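Local coordinates for transcriptional regulator, BadM/Rrf2 family (Thermincola potens, PDB 4CIC), which probably binds DNA and regulates transcription, as an IscR-type member of the Rrf2 family, at residues A51-A56 against G81-V86; F19-H24 against Y69-E74. The protein carries 3 engineered substitutions. All blocks are in the same frame, centred on the assembly; numbering follows the deposited sequence.

Contact 1: residues A51-A56 against G81-V86; sequences AVLRKA and GDIIRV. With NA (sodium ion), chain D.
Val86 meets Val52, Leu53 and Ala56 through aliphatic groups alone, and no flat group takes part in the contact. The planar guanidinium of Arg85 is engaged within its own helix and beyond: NH1 is at a long 3.9 Å from Asp82 OD1 one turn back, and NH2 forms salt bridges with Glu125 and Asp129 of helix 112-129. Val86 does most of the touching. Its CG1, set roughly anti to the backbone N (chi1 160°), comes 3.6 Å from Ala56 CB. The same methyl lies 4.0 Å from Val52 CG1 and also touches Leu53 CD2. CG2 is close to Ala56 CB too, so that methyl packs against both branches of the valine. Val52 and Val86 pass alongside each other in opposite senses.

In winged-helix terms, helix 43-55 is probably the recognition helix of the helix-turn-helix, as in other Rrf2 regulators, and this contact ties its C-terminal end to helix 80-87, which follows the wing. The two short axes stay 10.6 Å apart and make an angle of 108°, so side-chain ends bridge the space between steeply crossed helices. Deeper in, Leu53 CD2 comes within 4.4 Å of Ile83 CG2, and both residues also pack on Met18 of helix 9-23. Near the C-terminal end of helix 80-87 a sodium ion is bound by the carbonyl O of Arg85 and the carbonyl O of Val86, each at 2.5 Å, with Glu88 O as another ligand.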
ATOM      1  N   ALA A  51      -7.144  -0.023  23.887  1.00 24.02           N
ATOM      2  CA  ALA A  51      -7.197  -1.309  24.578  1.00 28.84           C
ATOM      3  C   ALA A  51      -6.244  -2.310  23.935  1.00 26.47           C
ATOM      4  O   ALA A  51      -5.539  -3.043  24.634  1.00 27.28           O
ATOM      5  CB  ALA A  51      -8.607  -1.860  24.613  1.00 31.89           C
ATOM      6  N   VAL A  52      -6.234  -2.363  22.607  1.00 23.11           N
ATOM      7  CA  VAL A  52      -5.321  -3.263  21.915  1.00 23.35           C
ATOM      8  C   VAL A  52      -3.863  -2.823  22.074  1.00 26.16           C
ATOM      9  O   VAL A  52      -2.995  -3.639  22.371  1.00 24.37           O
ATOM     10  CB  VAL A  52      -5.700  -3.402  20.416  1.00 25.01           C
ATOM     11  CG1 VAL A  52      -4.748  -4.346  19.710  1.00 31.55           C
ATOM     12  CG2 VAL A  52      -7.134  -3.898  20.302  1.00 27.42           C
ATOM     13  N   LEU A  53      -3.604  -1.531  21.918  1.00 25.65           N
ATOM     14  CA  LEU A  53      -2.246  -1.019  22.057  1.00 26.36           C
ATOM     15  C   LEU A  53      -1.720  -1.277  23.466  1.00 29.95           C
ATOM     16  O   LEU A  53      -0.528  -1.509  23.661  1.00 25.56           O
ATOM     17  CB  LEU A  53      -2.206   0.474  21.736  1.00 22.43           C
ATOM     18  CG  LEU A  53      -2.531   0.828  20.286  1.00 23.46           C
ATOM     19  CD1 LEU A  53      -2.615   2.324  20.148  1.00 25.03           C
ATOM     20  CD2 LEU A  53      -1.438   0.292  19.392  1.00 29.65           C
ATOM     21  N   ARG A  54      -2.624  -1.273  24.435  1.00 23.74           N
ATOM     22  CA  ARG A  54      -2.249  -1.534  25.835  1.00 28.57           C
ATOM     23  C   ARG A  54      -1.884  -3.001  26.047  1.00 24.64           C
ATOM     24  O   ARG A  54      -0.874  -3.316  26.673  1.00 27.60           O
ATOM     25  CB  ARG A  54      -3.382  -1.131  26.774  1.00 30.64           C
ATOM     26  CG  ARG A  54      -2.915  -0.739  28.168  1.00 43.01           C
ATOM     27  CD  ARG A  54      -4.068  -0.239  29.020  1.00 55.97           C
ATOM     28  NE  ARG A  54      -4.397  -1.187  30.077  1.00 68.84           N
ATOM     29  CZ  ARG A  54      -5.434  -1.062  30.897  1.00 73.57           C
ATOM     30  NH1 ARG A  54      -6.251  -0.025  30.781  1.00 71.00           N
ATOM     31  NH2 ARG A  54      -5.656  -1.980  31.829  1.00 76.33           N
ATOM     32  N   LYS A  55      -2.703  -3.898  25.510  1.00 27.96           N
ATOM     33  CA  LYS A  55      -2.415  -5.329  25.589  1.00 29.60           C
ATOM     34  C   LYS A  55      -1.075  -5.642  24.930  1.00 30.21           C
ATOM     35  O   LYS A  55      -0.353  -6.535  25.369  1.00 34.26           O
ATOM     36  CB  LYS A  55      -3.513  -6.144  24.901  1.00 32.72           C
ATOM     37  CG  LYS A  55      -4.848  -6.162  25.626  1.00 39.47           C
ATOM     38  CD  LYS A  55      -5.802  -7.141  24.940  1.00 47.12           C
ATOM     39  CE  LYS A  55      -7.190  -7.139  25.580  1.00 51.79           C
ATOM     40  NZ  LYS A  55      -8.006  -5.971  25.144  1.00 60.81           N
ATOM     41  N   ALA A  56      -0.756  -4.893  23.878  1.00 25.16           N
ATOM     42  CA  ALA A  56       0.475  -5.087  23.119  1.00 29.11           C
ATOM     43  C   ALA A  56       1.710  -4.568  23.831  1.00 28.56           C
ATOM     44  O   ALA A  56       2.832  -4.871  23.436  1.00 30.47           O
ATOM     45  CB  ALA A  56       0.359  -4.402  21.774  1.00 25.70           C
ATOM     46  N   GLY A  81       5.829   0.813  11.843  1.00 21.98           N
ATOM     47  CA  GLY A  81       5.493  -0.554  11.482  1.00 21.02           C
ATOM     48  C   GLY A  81       5.099  -1.453  12.652  1.00 24.40           C
ATOM     49  O   GLY A  81       4.292  -2.372  12.476  1.00 23.03           O
ATOM     50  N   ASP A  82       5.688  -1.225  13.827  1.00 20.05           N
ATOM     51  CA  ASP A  82       5.321  -1.962  15.042  1.00 26.86           C
ATOM     52  C   ASP A  82       3.857  -1.704  15.386  1.00 25.06           C
ATOM     53  O   ASP A  82       3.142  -2.597  15.829  1.00 24.68           O
ATOM     54  CB  ASP A  82       6.116  -1.496  16.272  1.00 26.62           C
ATOM     55  CG  ASP A  82       7.606  -1.815  16.213  1.00 44.34           C
ATOM     56  OD1 ASP A  82       8.004  -2.762  15.503  1.00 33.50           O
ATOM     57  OD2 ASP A  82       8.380  -1.119  16.928  1.00 40.95           O
ATOM     58  N   ILE A  83       3.435  -0.452  15.257  1.00 19.14           N
ATOM     59  CA  ILE A  83       2.065  -0.094  15.571  1.00 19.24           C
ATOM     60  C   ILE A  83       1.123  -0.785  14.578  1.00 21.27           C
ATOM     61  O   ILE A  83       0.107  -1.371  14.959  1.00 19.96           O
ATOM     62  CB  ILE A  83       1.869   1.429  15.475  1.00 19.01           C
ATOM     63  CG1 ILE A  83       2.782   2.137  16.482  1.00 19.45           C
ATOM     64  CG2 ILE A  83       0.406   1.773  15.630  1.00 19.66           C
ATOM     65  CD1 ILE A  83       2.878   3.646  16.236  1.00 19.23           C
ATOM     66  N   ILE A  84       1.478  -0.731  13.299  1.00 18.48           N
ATOM     67  CA  ILE A  84       0.654  -1.349  12.270  1.00 19.73           C
ATOM     68  C   ILE A  84       0.576  -2.867  12.483  1.00 22.76           C
ATOM     69  O   ILE A  84      -0.494  -3.451  12.397  1.00 23.26           O
ATOM     70  CB  ILE A  84       1.199  -1.020  10.863  1.00 19.79           C
ATOM     71  CG1 ILE A  84       1.109   0.497  10.597  1.00 23.03           C
ATOM     72  CG2 ILE A  84       0.457  -1.794   9.796  1.00 25.58           C
ATOM     73  CD1 ILE A  84      -0.235   1.102  10.900  1.00 26.78           C
ATOM     74  N   ARG A  85       1.699  -3.510  12.768  1.00 20.24           N
ATOM     75  CA  ARG A  85       1.676  -4.951  13.046  1.00 25.91           C
ATOM     76  C   ARG A  85       0.749  -5.356  14.196  1.00 25.54           C
ATOM     77  O   ARG A  85       0.025  -6.356  14.113  1.00 28.24           O
ATOM     78  CB  ARG A  85       3.078  -5.475  13.315  1.00 27.31           C
ATOM     79  CG  ARG A  85       3.890  -5.680  12.061  1.00 25.40           C
ATOM     80  CD  ARG A  85       5.221  -6.295  12.395  1.00 39.63           C
ATOM     81  NE  ARG A  85       6.133  -6.192  11.268  1.00 52.56           N
ATOM     82  CZ  ARG A  85       7.003  -5.203  11.116  1.00 53.28           C
ATOM     83  NH1 ARG A  85       7.072  -4.249  12.031  1.00 36.99           N
ATOM     84  NH2 ARG A  85       7.805  -5.173  10.058  1.00 64.59           N
ATOM     85  N   VAL A  86       0.766  -4.569  15.263  1.00 23.58           N
ATOM     86  CA  VAL A  86      -0.107  -4.828  16.402  1.00 21.81           C
ATOM     87  C   VAL A  86      -1.586  -4.778  15.970  1.00 26.17           C
ATOM     88  O   VAL A  86      -2.383  -5.665  16.299  1.00 26.01           O
ATOM     89  CB  VAL A  86       0.166  -3.817  17.517  1.00 27.59           C
ATOM     90  CG1 VAL A  86      -1.015  -3.748  18.470  1.00 29.59           C
ATOM     91  CG2 VAL A  86       1.446  -4.191  18.228  1.00 25.39           C
TER
HETATM   92 NA    NA D1150      -1.676  -7.824  15.284  1.00 32.32          NA

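Contact 2: residues F19-H24 against Y69-E74; sequences FDLAQH and YILARE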
ATOM      1  N   PHE A  19       1.149   8.987  18.065  1.00 15.47           N
ATOM      2  CA  PHE A  19       1.960  10.186  17.898  1.00 16.96           C
ATOM      3  C   PHE A  19       1.571  11.252  18.929  1.00 22.33           C
ATOM      4  O   PHE A  19       2.432  11.938  19.486  1.00 20.26           O
ATOM      5  CB  PHE A  19       1.896  10.743  16.470  1.00 20.92           C
ATOM      6  CG  PHE A  19       2.770  11.947  16.276  1.00 18.18           C
ATOM      7  CD1 PHE A  19       4.153  11.837  16.375  1.00 21.29           C
ATOM      8  CD2 PHE A  19       2.214  13.189  16.050  1.00 22.55           C
ATOM      9  CE1 PHE A  19       4.973  12.969  16.238  1.00 19.48           C
ATOM     10  CE2 PHE A  19       3.019  14.313  15.919  1.00 32.78           C
ATOM     11  CZ  PHE A  19       4.406  14.192  15.996  1.00 24.83           C
ATOM     12  N   ASP A  20       0.276  11.399  19.176  1.00 17.57           N
ATOM     13  CA  ASP A  20      -0.163  12.349  20.213  1.00 18.76           C
ATOM     14  C   ASP A  20       0.457  11.967  21.555  1.00 18.66           C
ATOM     15  O   ASP A  20       0.982  12.835  22.296  1.00 20.41           O
ATOM     16  CB  ASP A  20      -1.696  12.385  20.280  1.00 22.44           C
ATOM     17  CG  ASP A  20      -2.226  13.425  21.275  1.00 24.70           C
ATOM     18  OD1 ASP A  20      -2.093  13.212  22.497  1.00 26.58           O
ATOM     19  OD2 ASP A  20      -2.789  14.452  20.817  1.00 31.73           O
ATOM     20  N   LEU A  21       0.428  10.681  21.899  1.00 18.00           N
ATOM     21  CA  LEU A  21       1.129  10.251  23.117  1.00 21.06           C
ATOM     22  C   LEU A  21       2.635  10.550  23.085  1.00 20.54           C
ATOM     23  O   LEU A  21       3.220  10.962  24.094  1.00 20.05           O
ATOM     24  CB  LEU A  21       0.883   8.765  23.386  1.00 16.56           C
ATOM     25  CG  LEU A  21      -0.556   8.410  23.758  1.00 17.05           C
ATOM     26  CD1 LEU A  21      -0.752   6.897  23.750  1.00 23.35           C
ATOM     27  CD2 LEU A  21      -0.817   8.947  25.184  1.00 17.87           C
ATOM     28  N   ALA A  22       3.273  10.374  21.928  1.00 17.48           N
ATOM     29  CA  ALA A  22       4.697  10.717  21.806  1.00 19.39           C
ATOM     30  C   ALA A  22       4.954  12.195  22.097  1.00 21.09           C
ATOM     31  O   ALA A  22       5.952  12.558  22.755  1.00 20.91           O
ATOM     32  CB  ALA A  22       5.238  10.339  20.393  1.00 18.02           C
ATOM     33  N   GLN A  23       4.054  13.047  21.605  1.00 19.47           N
ATOM     34  CA  GLN A  23       4.154  14.498  21.814  1.00 17.41           C
ATOM     35  C   GLN A  23       3.994  14.883  23.265  1.00 20.27           C
ATOM     36  O   GLN A  23       4.416  15.962  23.659  1.00 24.64           O
ATOM     37  CB  GLN A  23       3.093  15.245  21.004  1.00 20.41           C
ATOM     38  CG  GLN A  23       3.419  15.200  19.506  1.00 21.97           C
ATOM     39  CD  GLN A  23       2.432  15.994  18.656  1.00 37.21           C
ATOM     40  OE1 GLN A  23       1.255  15.639  18.551  1.00 36.08           O
ATOM     41  NE2 GLN A  23       2.915  17.063  18.033  1.00 34.96           N
ATOM     42  N   HIS A  24       3.387  14.005  24.056  1.00 18.64           N
ATOM     43  CA  HIS A  24       3.188  14.313  25.478  1.00 21.19           C
ATOM     44  C   HIS A  24       4.012  13.441  26.418  1.00 22.35           C
ATOM     45  O   HIS A  24       3.827  13.489  27.639  1.00 23.70           O
ATOM     46  CB  HIS A  24       1.699  14.192  25.824  1.00 23.33           C
ATOM     47  CG  HIS A  24       0.850  15.220  25.144  1.00 24.57           C
ATOM     48  ND1 HIS A  24       0.349  15.054  23.877  1.00 25.96           N
ATOM     49  CD2 HIS A  24       0.426  16.440  25.564  1.00 24.13           C
ATOM     50  CE1 HIS A  24      -0.349  16.126  23.534  1.00 31.62           C
ATOM     51  NE2 HIS A  24      -0.315  16.980  24.542  1.00 28.43           N
ATOM     52  N   TYR A  69      -3.052   8.045  30.091  1.00 26.72           N
ATOM     53  CA  TYR A  69      -2.248   7.106  29.312  1.00 25.92           C
ATOM     54  C   TYR A  69      -0.911   7.708  28.926  1.00 24.55           C
ATOM     55  O   TYR A  69      -0.827   8.911  28.681  1.00 22.70           O
ATOM     56  CB  TYR A  69      -3.010   6.690  28.045  1.00 25.37           C
ATOM     57  CG  TYR A  69      -4.169   5.769  28.363  1.00 33.34           C
ATOM     58  CD1 TYR A  69      -5.424   6.276  28.681  1.00 45.53           C
ATOM     59  CD2 TYR A  69      -3.990   4.392  28.399  1.00 45.57           C
ATOM     60  CE1 TYR A  69      -6.476   5.429  29.000  1.00 47.71           C
ATOM     61  CE2 TYR A  69      -5.032   3.543  28.714  1.00 49.11           C
ATOM     62  CZ  TYR A  69      -6.271   4.065  29.008  1.00 51.02           C
ATOM     63  OH  TYR A  69      -7.304   3.209  29.314  1.00 60.96           O
ATOM     64  N   ILE A  70       0.121   6.862  28.859  1.00 21.08           N
ATOM     65  CA  ILE A  70       1.443   7.258  28.360  1.00 21.93           C
ATOM     66  C   ILE A  70       1.999   6.148  27.481  1.00 26.48           C
ATOM     67  O   ILE A  70       1.549   5.008  27.572  1.00 23.75           O
ATOM     68  CB  ILE A  70       2.480   7.515  29.494  1.00 25.37           C
ATOM     69  CG1 ILE A  70       2.617   6.291  30.398  1.00 23.68           C
ATOM     70  CG2 ILE A  70       2.074   8.677  30.296  1.00 30.47           C
ATOM     71  CD1 ILE A  70       3.780   6.374  31.367  1.00 37.77           C
ATOM     72  N   LEU A  71       2.945   6.477  26.610  1.00 23.16           N
ATOM     73  CA  LEU A  71       3.652   5.422  25.882  1.00 22.02           C
ATOM     74  C   LEU A  71       4.333   4.504  26.885  1.00 21.64           C
ATOM     75  O   LEU A  71       4.839   4.954  27.929  1.00 24.03           O
ATOM     76  CB  LEU A  71       4.718   6.005  24.958  1.00 19.12           C
ATOM     77  CG  LEU A  71       4.307   6.898  23.798  1.00 19.93           C
ATOM     78  CD1 LEU A  71       5.553   7.404  23.092  1.00 19.88           C
ATOM     79  CD2 LEU A  71       3.435   6.132  22.822  1.00 20.20           C
ATOM     80  N   ALA A  72       4.362   3.215  26.554  1.00 24.25           N
ATOM     81  CA  ALA A  72       5.009   2.211  27.397  1.00 25.24           C
ATOM     82  C   ALA A  72       6.458   1.915  26.985  1.00 26.64           C
ATOM     83  O   ALA A  72       7.172   1.187  27.688  1.00 28.57           O
ATOM     84  CB  ALA A  72       4.190   0.929  27.393  1.00 32.26           C
ATOM     85  N   ARG A  73       6.868   2.469  25.842  1.00 30.97           N
ATOM     86  CA  ARG A  73       8.258   2.454  25.371  1.00 31.05           C
ATOM     87  C   ARG A  73       8.588   3.868  24.903  1.00 25.40           C
ATOM     88  O   ARG A  73       7.680   4.633  24.577  1.00 25.32           O
ATOM     89  CB  ARG A  73       8.432   1.504  24.177  1.00 32.51           C
ATOM     90  CG  ARG A  73       8.001   0.085  24.432  1.00 39.57           C
ATOM     91  CD  ARG A  73       8.885  -0.888  23.673  1.00 38.86           C
ATOM     92  NE  ARG A  73       8.799  -0.756  22.213  1.00 39.57           N
ATOM     93  CZ  ARG A  73       7.952  -1.439  21.448  1.00 42.80           C
ATOM     94  NH1 ARG A  73       7.096  -2.284  22.008  1.00 46.03           N
ATOM     95  NH2 ARG A  73       7.955  -1.276  20.126  1.00 33.32           N
ATOM     96  N   GLU A  74       9.872   4.202  24.842  1.00 23.69           N
ATOM     97  CA  GLU A  74      10.292   5.537  24.398  1.00 19.77           C
ATOM     98  C   GLU A  74       9.987   5.642  22.913  1.00 23.14           C
ATOM     99  O   GLU A  74      10.014   4.636  22.229  1.00 24.18           O
ATOM    100  CB  GLU A  74      11.790   5.732  24.617  1.00 22.49           C
ATOM    101  CG  GLU A  74      12.198   5.872  26.110  1.00 22.17           C
ATOM    102  CD  GLU A  74      13.703   5.799  26.332  1.00 36.59           C
ATOM    103  OE1 GLU A  74      14.459   6.475  25.604  1.00 35.35           O
ATOM    104  OE2 GLU A  74      14.132   5.060  27.239  1.00 44.52           O
TER
HETATM  105  O   HOH W   1       3.116   9.471  26.405  1.00 20.01           O
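Leu71 drops its side chain from the wing strand onto the Leu21-Ala22 step of helix 9-23. Its CB points past the helix rather than at it, and the chain then bends inward: with chi1 at -64° and CG anti to the carbonyl carbon, CG lies 3.9 Å from Leu21 CB. There the methyls part: CD2 settles 3.7 Å from the same Leu21 CB, while CD1 rests over the helix backbone, 3.7 Å from Ala22 CA and 4.0 Å from Ala22 CB. With an alanine here, CG and both methyls are gone, and a gap would probably open beside Leu21 CB and Ala22 CA. From the helix side, Leu21 CD2 lies against the Tyr69 peptide, 3.5 Å from Tyr69 O. No direct hydrogen bond joins the segments; one water does, donating to Leu21 O (2.8 Å) and accepting from Leu71 N (3.0 Å). Helix and strand lie almost at right angles, at 88°. Leu21 also packs on Ile35 of helix 32-39 and on Val59 of the partner wing strand 59-62, while Phe19, whose CB points away from the strand, packs against helix 133-143.

The two contacts lie about 13 Å apart, centre to centre, within the same winged-helix region, and their segments alternate along the chain: 19-24, 51-56, 69-74, then 81-86. Helix 9-23 belongs to contact 2, yet its Met18 also touches Leu53 and Ile83 of contact 1, so one helix backs both. Strand 68-71 leads through a loop to helix 80-87, and across that loop Arg73 and Asp82 form a weak ion pair. Arg54 also packs against Tyr69. Together the contacts join the probable recognition helix and the two-stranded wing to helices 9-23 and 80-87, as expected of a winged-helix DNA-binding domain.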